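Local coordinates for DotU family type IV/VI secretion system protein (Acinetobacter baumannii, PDB 6Y4R), which forms the cytoplasmic domain of TssL, a key component of the type VI secretion system, probably belonging to its membrane-anchored complex, at residues D6-G11 / Y60-L65; F12-L17 / E32-L37. One frame throughout, in Å; residues are numbered along the deposited sequence.

Contact 1 of 2, residues D6-G11 / Y60-L65; sequences DLLHDG and YAFCAL
F62 meets G11 with the edge of its ring, not a face. Its CE1 lies 3.3 Å from G11 C and 3.4 Å from G11 O, and that oxygen falls in the ring plane at the rim. The next ring atom, F62 CZ, is also near, 3.6 Å from G11 O. No hydrogen bond spans the segments, so the evidence is for van der Waals contact. G11 has no side chain, and the ring edge reaches its carbonyl group directly; the CA atoms of G11 and F62 are 8.2 Å apart. The ring gets there because F62 holds CG anti to its backbone N (chi1 174°), projecting it from helix 52-71 toward 6-11. This is one of the interhelical packings in the all-helical cytoplasmic domain of the DotU/TssL family: the central helix 52-71 receives the start of helix 9-19, just past the break at L8 that separates it from helix 4-7. L8, at the N-cap position, supplies the apolar side-chain partner. Its CD2 approaches F62 CD1 loosely, at 4.4 Å, from an oblique direction. All three residues are buried; L38 of helix 27-47 also packs on F62, and V124 of helix 119-130 on L8.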
loop_
_atom_site.group_PDB
_atom_site.type_symbol
_atom_site.label_atom_id
_atom_site.label_comp_id
_atom_site.label_asym_id
_atom_site.label_seq_id
_atom_site.Cartn_x
_atom_site.Cartn_y
_atom_site.Cartn_z
ATOM N N ASP A 6 -9.036 7.828 3.618
ATOM C CA ASP A 6 -9.580 7.983 4.968
ATOM C C ASP A 6 -10.050 6.657 5.576
ATOM O O ASP A 6 -9.971 6.483 6.804
ATOM C CB ASP A 6 -10.720 9.013 4.976
ATOM C CG ASP A 6 -10.279 10.404 4.490
ATOM O OD1 ASP A 6 -9.149 10.832 4.828
ATOM O OD2 ASP A 6 -11.084 11.094 3.824
ATOM N N LEU A 7 -10.528 5.710 4.755
ATOM C CA LEU A 7 -10.913 4.406 5.298
ATOM C C LEU A 7 -9.696 3.574 5.684
ATOM O O LEU A 7 -9.764 2.783 6.634
ATOM C CB LEU A 7 -11.763 3.633 4.288
ATOM C CG LEU A 7 -13.087 4.220 3.819
ATOM C CD1 LEU A 7 -13.637 3.351 2.706
ATOM C CD2 LEU A 7 -14.078 4.262 4.980
ATOM N N LEU A 8 -8.569 3.781 5.004
ATOM C CA LEU A 8 -7.291 3.157 5.327
ATOM C C LEU A 8 -6.488 3.966 6.340
ATOM O O LEU A 8 -5.303 3.666 6.563
ATOM C CB LEU A 8 -6.471 2.984 4.046
ATOM C CG LEU A 8 -6.937 1.988 3.009
ATOM C CD1 LEU A 8 -6.144 2.255 1.742
ATOM C CD2 LEU A 8 -6.686 0.582 3.535
ATOM N N HIS A 9 -7.116 4.968 6.969
ATOM C CA HIS A 9 -6.404 5.833 7.910
ATOM C C HIS A 9 -5.798 5.027 9.055
ATOM O O HIS A 9 -4.671 5.301 9.485
ATOM C CB HIS A 9 -7.372 6.895 8.458
ATOM C CG HIS A 9 -6.804 7.791 9.504
ATOM N ND1 HIS A 9 -7.364 7.915 10.751
ATOM C CD2 HIS A 9 -5.765 8.664 9.482
ATOM C CE1 HIS A 9 -6.679 8.801 11.467
ATOM N NE2 HIS A 9 -5.695 9.271 10.722
ATOM N N ASP A 10 -6.529 4.026 9.564
ATOM C CA ASP A 10 -5.995 3.209 10.657
ATOM C C ASP A 10 -4.840 2.322 10.190
ATOM O O ASP A 10 -3.864 2.132 10.926
ATOM C CB ASP A 10 -7.101 2.346 11.270
ATOM C CG ASP A 10 -8.064 3.140 12.162
ATOM O OD1 ASP A 10 -7.761 4.309 12.521
ATOM O OD2 ASP A 10 -9.123 2.578 12.529
ATOM N N GLY A 11 -4.936 1.771 8.974
ATOM C CA GLY A 11 -3.874 0.915 8.459
ATOM C C GLY A 11 -2.601 1.673 8.119
ATOM O O GLY A 11 -1.493 1.190 8.382
ATOM N N TYR A 60 -4.800 -4.015 -2.434
ATOM C CA TYR A 60 -3.607 -4.586 -3.062
ATOM C C TYR A 60 -2.391 -3.685 -2.846
ATOM O O TYR A 60 -1.298 -4.163 -2.518
ATOM C CB TYR A 60 -3.857 -4.809 -4.562
ATOM C CG TYR A 60 -2.652 -5.361 -5.311
ATOM C CD1 TYR A 60 -1.635 -4.515 -5.766
ATOM C CD2 TYR A 60 -2.524 -6.723 -5.544
ATOM C CE1 TYR A 60 -0.524 -5.018 -6.420
ATOM C CE2 TYR A 60 -1.423 -7.239 -6.206
ATOM C CZ TYR A 60 -0.425 -6.388 -6.645
ATOM O OH TYR A 60 0.669 -6.917 -7.305
ATOM N N ALA A 61 -2.572 -2.376 -3.046
ATOM C CA ALA A 61 -1.497 -1.411 -2.866
ATOM C C ALA A 61 -1.037 -1.376 -1.421
ATOM O O ALA A 61 0.165 -1.259 -1.149
ATOM C CB ALA A 61 -1.960 -0.018 -3.307
ATOM N N PHE A 62 -1.977 -1.435 -0.477
ATOM C CA PHE A 62 -1.590 -1.388 0.929
ATOM C C PHE A 62 -0.804 -2.634 1.320
ATOM O O PHE A 62 0.122 -2.559 2.130
ATOM C CB PHE A 62 -2.824 -1.232 1.813
ATOM C CG PHE A 62 -2.539 -1.316 3.286
ATOM C CD1 PHE A 62 -2.412 -0.160 4.035
ATOM C CD2 PHE A 62 -2.414 -2.546 3.933
ATOM C CE1 PHE A 62 -2.152 -0.223 5.405
ATOM C CE2 PHE A 62 -2.145 -2.617 5.306
ATOM C CZ PHE A 62 -2.021 -1.458 6.036
ATOM N N CYS A 63 -1.181 -3.795 0.783
ATOM C CA CYS A 63 -0.453 -5.022 1.085
ATOM C C CYS A 63 0.929 -5.028 0.436
ATOM O O CYS A 63 1.914 -5.446 1.059
ATOM C CB CYS A 63 -1.277 -6.232 0.653
ATOM S SG CYS A 63 -2.774 -6.471 1.677
ATOM N N ALA A 64 1.034 -4.564 -0.810
ATOM C CA ALA A 64 2.358 -4.423 -1.408
ATOM C C ALA A 64 3.235 -3.486 -0.575
ATOM O O ALA A 64 4.440 -3.721 -0.430
ATOM C CB ALA A 64 2.238 -3.942 -2.856
ATOM N N LEU A 65 2.639 -2.440 0.003
ATOM C CA LEU A 65 3.384 -1.409 0.730
ATOM C C LEU A 65 3.816 -1.873 2.117
ATOM O O LEU A 65 4.946 -1.604 2.541
ATOM C CB LEU A 65 2.544 -0.135 0.817
ATOM C CG LEU A 65 2.860 0.942 1.846
ATOM C CD1 LEU A 65 4.129 1.684 1.492
ATOM C CD2 LEU A 65 1.696 1.898 1.915
#

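Contact 2 of 2, residues F12-L17 / E32-L37; sequences FYLIFL and EKILDL
Helix segments 12-17 and 32-37 run roughly antiparallel, with 150° between their N-to-C directions and 11.6 Å between their axes at closest approach, and the nearest CA atoms, those of L14 and I34, are 8.6 Å apart. With the axes this far apart, side chains must bridge the gap, and on the 12-17 side every contact within 4.5 Å converges on one methyl, L14 CD1. L14 sets CG anti to its carbonyl carbon (chi1 -52°), and the CD1 branch then extends across to 32-37. L37 answers from the other helix: its branch and that of L14 point at each other tip to tip, with L14 CD1 and L37 CD1 3.6 Å apart. I34 is arranged differently. Its CG1 arm carries CD1 alongside L14, the two side chains sliding past each other in opposite directions until I34 CD1 also lies 3.6 Å from L14 CD1. K33 adds the aliphatic part of its chain, whose CD is 3.9 Å from L14 CD1; the chain bends at chi3 (-64°), about the CG-CD bond. The three partners occupy positions i, i+1 and i+4 of helix 27-47 and fan out around the methyl. No hydrogen bond crosses the segments; of the 138 Å² buried, both sides summed, most (81 Å²) is on L14, and the closest atoms are all carbons. K33 is exposed, whereas I34 is buried. Helices 9-19 and 27-47 follow one another in the chain, making an antiparallel helical hairpin, and helix 52-71 packs against both, I15 touching I66 there, while L90 of helix 90-95 covers I34 from a further helix.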
loop_
_atom_site.group_PDB
_atom_site.type_symbol
_atom_site.label_atom_id
_atom_site.label_comp_id
_atom_site.label_asym_id
_atom_site.label_seq_id
_atom_site.Cartn_x
_atom_site.Cartn_y
_atom_site.Cartn_z
ATOM N N PHE A 12 -2.742 2.853 7.490
ATOM C CA PHE A 12 -1.581 3.655 7.117
ATOM C C PHE A 12 -0.806 4.145 8.335
ATOM O O PHE A 12 0.401 4.394 8.241
ATOM C CB PHE A 12 -2.005 4.863 6.266
ATOM C CG PHE A 12 -2.317 4.527 4.837
ATOM C CD1 PHE A 12 -1.475 3.703 4.102
ATOM C CD2 PHE A 12 -3.427 5.070 4.210
ATOM C CE1 PHE A 12 -1.758 3.382 2.762
ATOM C CE2 PHE A 12 -3.719 4.763 2.857
ATOM C CZ PHE A 12 -2.878 3.913 2.139
ATOM N N TYR A 13 -1.474 4.311 9.484
ATOM C CA TYR A 13 -0.769 4.759 10.692
ATOM C C TYR A 13 0.236 3.728 11.173
ATOM O O TYR A 13 1.271 4.084 11.757
ATOM C CB TYR A 13 -1.727 5.040 11.835
ATOM C CG TYR A 13 -0.999 5.421 13.128
ATOM C CD1 TYR A 13 -0.126 6.507 13.159
ATOM C CD2 TYR A 13 -1.177 4.693 14.315
ATOM C CE1 TYR A 13 0.540 6.867 14.343
ATOM C CE2 TYR A 13 -0.514 5.037 15.491
ATOM C CZ TYR A 13 0.336 6.117 15.503
ATOM O OH TYR A 13 0.948 6.381 16.717
ATOM N N LEU A 14 -0.083 2.444 10.987
ATOM C CA LEU A 14 0.806 1.354 11.375
ATOM C C LEU A 14 1.947 1.188 10.380
ATOM O O LEU A 14 3.027 0.729 10.767
ATOM C CB LEU A 14 0.013 0.048 11.497
ATOM C CG LEU A 14 -1.264 -0.026 12.352
ATOM C CD1 LEU A 14 -1.942 -1.365 12.162
ATOM C CD2 LEU A 14 -0.968 0.184 13.819
ATOM N N ILE A 15 1.723 1.578 9.111
ATOM C CA ILE A 15 2.816 1.744 8.149
ATOM C C ILE A 15 3.763 2.836 8.612
ATOM O O ILE A 15 4.986 2.725 8.481
ATOM C CB ILE A 15 2.281 2.120 6.760
ATOM C CG1 ILE A 15 1.259 1.117 6.218
ATOM C CG2 ILE A 15 3.465 2.283 5.807
ATOM C CD1 ILE A 15 1.847 0.009 5.484
ATOM N N PHE A 16 3.195 3.953 9.068
ATOM C CA PHE A 16 3.991 5.085 9.515
ATOM C C PHE A 16 4.822 4.730 10.743
ATOM O O PHE A 16 5.953 5.209 10.878
ATOM C CB PHE A 16 3.066 6.280 9.786
ATOM C CG PHE A 16 3.728 7.631 9.626
ATOM C CD1 PHE A 16 4.641 7.868 8.606
ATOM C CD2 PHE A 16 3.431 8.672 10.507
ATOM C CE1 PHE A 16 5.252 9.117 8.469
ATOM C CE2 PHE A 16 4.038 9.930 10.381
ATOM C CZ PHE A 16 4.950 10.152 9.363
ATOM N N LEU A 17 4.293 3.882 11.641
ATOM C CA LEU A 17 5.038 3.520 12.853
ATOM C C LEU A 17 6.274 2.696 12.526
ATOM O O LEU A 17 7.343 2.901 13.114
ATOM C CB LEU A 17 4.176 2.725 13.836
ATOM C CG LEU A 17 3.052 3.406 14.606
ATOM C CD1 LEU A 17 2.218 2.358 15.342
ATOM C CD2 LEU A 17 3.590 4.477 15.567
ATOM N N GLU A 32 -2.559 -10.182 12.368
ATOM C CA GLU A 32 -4.011 -10.320 12.431
ATOM C C GLU A 32 -4.696 -8.970 12.614
ATOM O O GLU A 32 -5.858 -8.814 12.226
ATOM C CB GLU A 32 -4.384 -11.310 13.549
ATOM C CG GLU A 32 -5.822 -11.249 14.143
ATOM C CD GLU A 32 -6.963 -11.226 13.107
ATOM O OE1 GLU A 32 -7.817 -10.312 13.196
ATOM O OE2 GLU A 32 -7.011 -12.099 12.206
ATOM N N LYS A 33 -3.993 -7.975 13.154
ATOM C CA LYS A 33 -4.584 -6.645 13.235
ATOM C C LYS A 33 -4.685 -6.010 11.853
ATOM O O LYS A 33 -5.693 -5.361 11.539
ATOM C CB LYS A 33 -3.774 -5.775 14.201
ATOM C CG LYS A 33 -4.448 -4.490 14.591
ATOM C CD LYS A 33 -3.436 -3.488 15.132
ATOM C CE LYS A 33 -2.793 -4.019 16.435
ATOM N NZ LYS A 33 -1.935 -3.005 17.147
ATOM N N ILE A 34 -3.678 -6.243 10.997
ATOM C CA ILE A 34 -3.711 -5.792 9.598
ATOM C C ILE A 34 -4.831 -6.487 8.826
ATOM O O ILE A 34 -5.574 -5.850 8.064
ATOM C CB ILE A 34 -2.346 -6.052 8.922
ATOM C CG1 ILE A 34 -1.195 -5.334 9.658
ATOM C CG2 ILE A 34 -2.400 -5.708 7.418
ATOM C CD1 ILE A 34 -1.250 -3.831 9.597
ATOM N N LEU A 35 -4.960 -7.813 8.994
ATOM C CA LEU A 35 -6.005 -8.536 8.270
ATOM C C LEU A 35 -7.394 -8.071 8.681
ATOM O O LEU A 35 -8.285 -7.942 7.835
ATOM C CB LEU A 35 -5.873 -10.045 8.483
ATOM C CG LEU A 35 -4.597 -10.723 7.987
ATOM C CD1 LEU A 35 -4.494 -12.159 8.538
ATOM C CD2 LEU A 35 -4.542 -10.692 6.469
ATOM N N ASP A 36 -7.596 -7.778 9.965
ATOM C CA ASP A 36 -8.914 -7.316 10.384
ATOM C C ASP A 36 -9.157 -5.879 9.944
ATOM O O ASP A 36 -10.304 -5.504 9.684
ATOM C CB ASP A 36 -9.077 -7.457 11.899
ATOM C CG ASP A 36 -10.517 -7.252 12.357
ATOM O OD1 ASP A 36 -11.446 -7.492 11.553
ATOM O OD2 ASP A 36 -10.719 -6.846 13.522
ATOM N N LEU A 37 -8.096 -5.080 9.798
ATOM C CA LEU A 37 -8.283 -3.722 9.308
ATOM C C LEU A 37 -8.592 -3.704 7.831
ATOM O O LEU A 37 -9.258 -2.773 7.361
ATOM C CB LEU A 37 -7.039 -2.868 9.515
ATOM C CG LEU A 37 -6.623 -2.440 10.909
ATOM C CD1 LEU A 37 -5.217 -1.865 10.779
ATOM C CD2 LEU A 37 -7.614 -1.464 11.539
#

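Contact 1 belongs to the core, its centre about 5 Å from the centre of the chain and all its touching residues buried; contact 2, about 11 Å out, is partly buried and includes an exposed lysine. Helix 9-19 serves both, facing helix 52-71 in one and helix 27-47 in the other. Their chemistry differs accordingly: an aromatic edge against a backbone carbonyl, with one loose leucine contact, inside; branched aliphatic tips and a lysine stem farther out. The two centres are about 8 Å apart, and the contacts join through F62, whose CE2 lies 3.8 Å from I34 CG2 and whose CE1 lies 3.8 Å from I15 CG1, and also where D10 CB meets L37 CD2 at 3.9 Å.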